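Local coordinates for cell division control protein 53 (Saccharomyces cerevisiae, PDB 3O2P) that scaffolds SCF ubiquitin ligases as their cullin subunit, probably positioning substrate and ubiquitin-conjugating enzyme, here represented by its C-terminal neddylation domain, at residues B[26-31]-B[73-78]. Residues are numbered along the deposited sequence; the frame is centred on the assembly and turned at random.
Sequences ACIVRI and GYLQRG
The phenol ring of Tyr74 meets Val29 at a slant: Val29 CG2 comes to 4.1 Å from Tyr74 CD1. Val29 holds CG1 anti to its backbone N (chi1 174°), which sets CG2 opposite the carbonyl carbon and aims that methyl at the tyrosine. Tyr86 of strand 83-86 touches both Val29 and Tyr74, making the pair a cluster of three side chains. A separate flat group, the guanidinium of Arg30, lies on the helix's own surface, with Cys27 CA 3.6 Å above one of its faces and displaced toward the rim.

Deeper in, Ile28 CG2 and Leu75 CD1 approach to 4.3 Å, methyl against methyl. These are the buried members of the contact, and the join between the segments is wholly apolar. The setting is the winged-helix domain at the cullin C terminus, where helix 8-35 packs against helix 59-71 and the strands of the wing follow. Gly73, with positive phi (88°), closes helix 59-71 in a Schellman motif, and the chain then turns through Tyr74 into strand 75-77, an outer strand of the small antiparallel sheet. Ile28 also rests on Ala65, Ile66 and Leu69 of helix 59-71 and on Cys47 of helix 40-51, which places its side chain among three helices. Lys33, probably the site where NEDD8 is attached and without it here, follows one turn after Val29 on the same helix.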
loop_
_atom_site.group_PDB
_atom_site.type_symbol
_atom_site.label_atom_id
_atom_site.label_comp_id
_atom_site.label_asym_id
_atom_site.label_seq_id
_atom_site.Cartn_x
_atom_site.Cartn_y
_atom_site.Cartn_z
ATOM N N ALA B 26 0.473 24.274 -7.444
ATOM C CA ALA B 26 0.656 25.468 -6.608
ATOM C C ALA B 26 -0.691 25.980 -6.107
ATOM O O ALA B 26 -0.813 26.423 -4.964
ATOM C CB ALA B 26 1.365 26.548 -7.366
ATOM N N CYS B 27 -1.705 25.919 -6.965
ATOM C CA CYS B 27 -3.042 26.312 -6.545
ATOM C C CYS B 27 -3.491 25.473 -5.341
ATOM O O CYS B 27 -3.948 26.004 -4.339
ATOM C CB CYS B 27 -4.028 26.159 -7.702
ATOM S SG CYS B 27 -5.689 26.736 -7.332
ATOM N N ILE B 28 -3.331 24.157 -5.435
ATOM C CA ILE B 28 -3.777 23.262 -4.378
ATOM C C ILE B 28 -3.037 23.530 -3.060
ATOM O O ILE B 28 -3.649 23.557 -1.987
ATOM C CB ILE B 28 -3.621 21.788 -4.804
ATOM C CG1 ILE B 28 -4.656 21.434 -5.876
ATOM C CG2 ILE B 28 -3.774 20.853 -3.623
ATOM C CD1 ILE B 28 -4.424 20.100 -6.509
ATOM N N VAL B 29 -1.723 23.727 -3.148
ATOM C CA VAL B 29 -0.907 24.001 -1.958
ATOM C C VAL B 29 -1.343 25.303 -1.270
ATOM O O VAL B 29 -1.385 25.383 -0.041
ATOM C CB VAL B 29 0.586 24.097 -2.302
ATOM C CG1 VAL B 29 1.378 24.531 -1.078
ATOM C CG2 VAL B 29 1.094 22.764 -2.815
ATOM N N ARG B 30 -1.664 26.310 -2.080
ATOM C CA ARG B 30 -2.192 27.587 -1.605
ATOM C C ARG B 30 -3.476 27.371 -0.795
ATOM O O ARG B 30 -3.592 27.814 0.348
ATOM C CB ARG B 30 -2.482 28.489 -2.806
ATOM C CG ARG B 30 -2.164 29.964 -2.607
ATOM C CD ARG B 30 -2.416 30.760 -3.892
ATOM N NE ARG B 30 -1.596 30.275 -5.002
ATOM C CZ ARG B 30 -2.051 30.009 -6.225
ATOM N NH1 ARG B 30 -3.336 30.177 -6.515
ATOM N NH2 ARG B 30 -1.217 29.571 -7.161
ATOM N N ILE B 31 -4.442 26.686 -1.389
ATOM C CA ILE B 31 -5.697 26.401 -0.702
ATOM C C ILE B 31 -5.466 25.647 0.617
ATOM O O ILE B 31 -5.922 26.071 1.682
ATOM C CB ILE B 31 -6.639 25.582 -1.601
ATOM C CG1 ILE B 31 -7.068 26.418 -2.816
ATOM C CG2 ILE B 31 -7.836 25.085 -0.812
ATOM C CD1 ILE B 31 -7.683 25.601 -3.959
ATOM N N GLY B 73 4.818 14.615 -0.400
ATOM C CA GLY B 73 4.720 14.822 1.029
ATOM C C GLY B 73 4.102 16.145 1.419
ATOM O O GLY B 73 4.324 16.618 2.532
ATOM N N TYR B 74 3.327 16.742 0.516
ATOM C CA TYR B 74 2.588 17.963 0.835
ATOM C C TYR B 74 1.224 17.679 1.450
ATOM O O TYR B 74 0.709 18.491 2.211
ATOM C CB TYR B 74 2.369 18.817 -0.407
ATOM C CG TYR B 74 3.536 19.683 -0.783
ATOM C CD1 TYR B 74 3.676 20.965 -0.251
ATOM C CD2 TYR B 74 4.499 19.222 -1.671
ATOM C CE1 TYR B 74 4.749 21.758 -0.598
ATOM C CE2 TYR B 74 5.568 20.000 -2.022
ATOM C CZ TYR B 74 5.695 21.266 -1.488
ATOM O OH TYR B 74 6.773 22.038 -1.843
ATOM N N LEU B 75 0.623 16.549 1.090
ATOM C CA LEU B 75 -0.714 16.231 1.567
ATOM C C LEU B 75 -0.790 14.831 2.148
ATOM O O LEU B 75 -0.140 13.913 1.659
ATOM C CB LEU B 75 -1.736 16.302 0.434
ATOM C CG LEU B 75 -1.986 17.542 -0.405
ATOM C CD1 LEU B 75 -2.968 17.171 -1.520
ATOM C CD2 LEU B 75 -2.534 18.670 0.449
ATOM N N GLN B 76 -1.635 14.669 3.158
ATOM C CA GLN B 76 -1.909 13.360 3.724
ATOM C C GLN B 76 -3.403 13.105 3.576
ATOM O O GLN B 76 -4.218 13.953 3.945
ATOM C CB GLN B 76 -1.527 13.350 5.201
ATOM C CG GLN B 76 -1.372 11.969 5.796
ATOM C CD GLN B 76 -1.358 11.982 7.326
ATOM O OE1 GLN B 76 -1.274 13.043 7.959
ATOM N NE2 GLN B 76 -1.450 10.795 7.924
ATOM N N ARG B 77 -3.763 11.962 2.996
ATOM C CA ARG B 77 -5.162 11.566 2.906
ATOM C C ARG B 77 -5.661 11.297 4.312
ATOM O O ARG B 77 -4.957 10.685 5.107
ATOM C CB ARG B 77 -5.310 10.293 2.071
ATOM C CG ARG B 77 -6.753 9.858 1.835
ATOM C CD ARG B 77 -6.824 8.554 1.016
ATOM N NE ARG B 77 -6.121 8.676 -0.260
ATOM C CZ ARG B 77 -6.685 9.095 -1.389
ATOM N NH1 ARG B 77 -7.973 9.444 -1.400
ATOM N NH2 ARG B 77 -5.968 9.168 -2.507
ATOM N N GLY B 78 -6.870 11.753 4.616
ATOM C CA GLY B 78 -7.470 11.512 5.918
ATOM C C GLY B 78 -7.873 10.060 6.116
ATOM O O GLY B 78 -7.956 9.288 5.160
#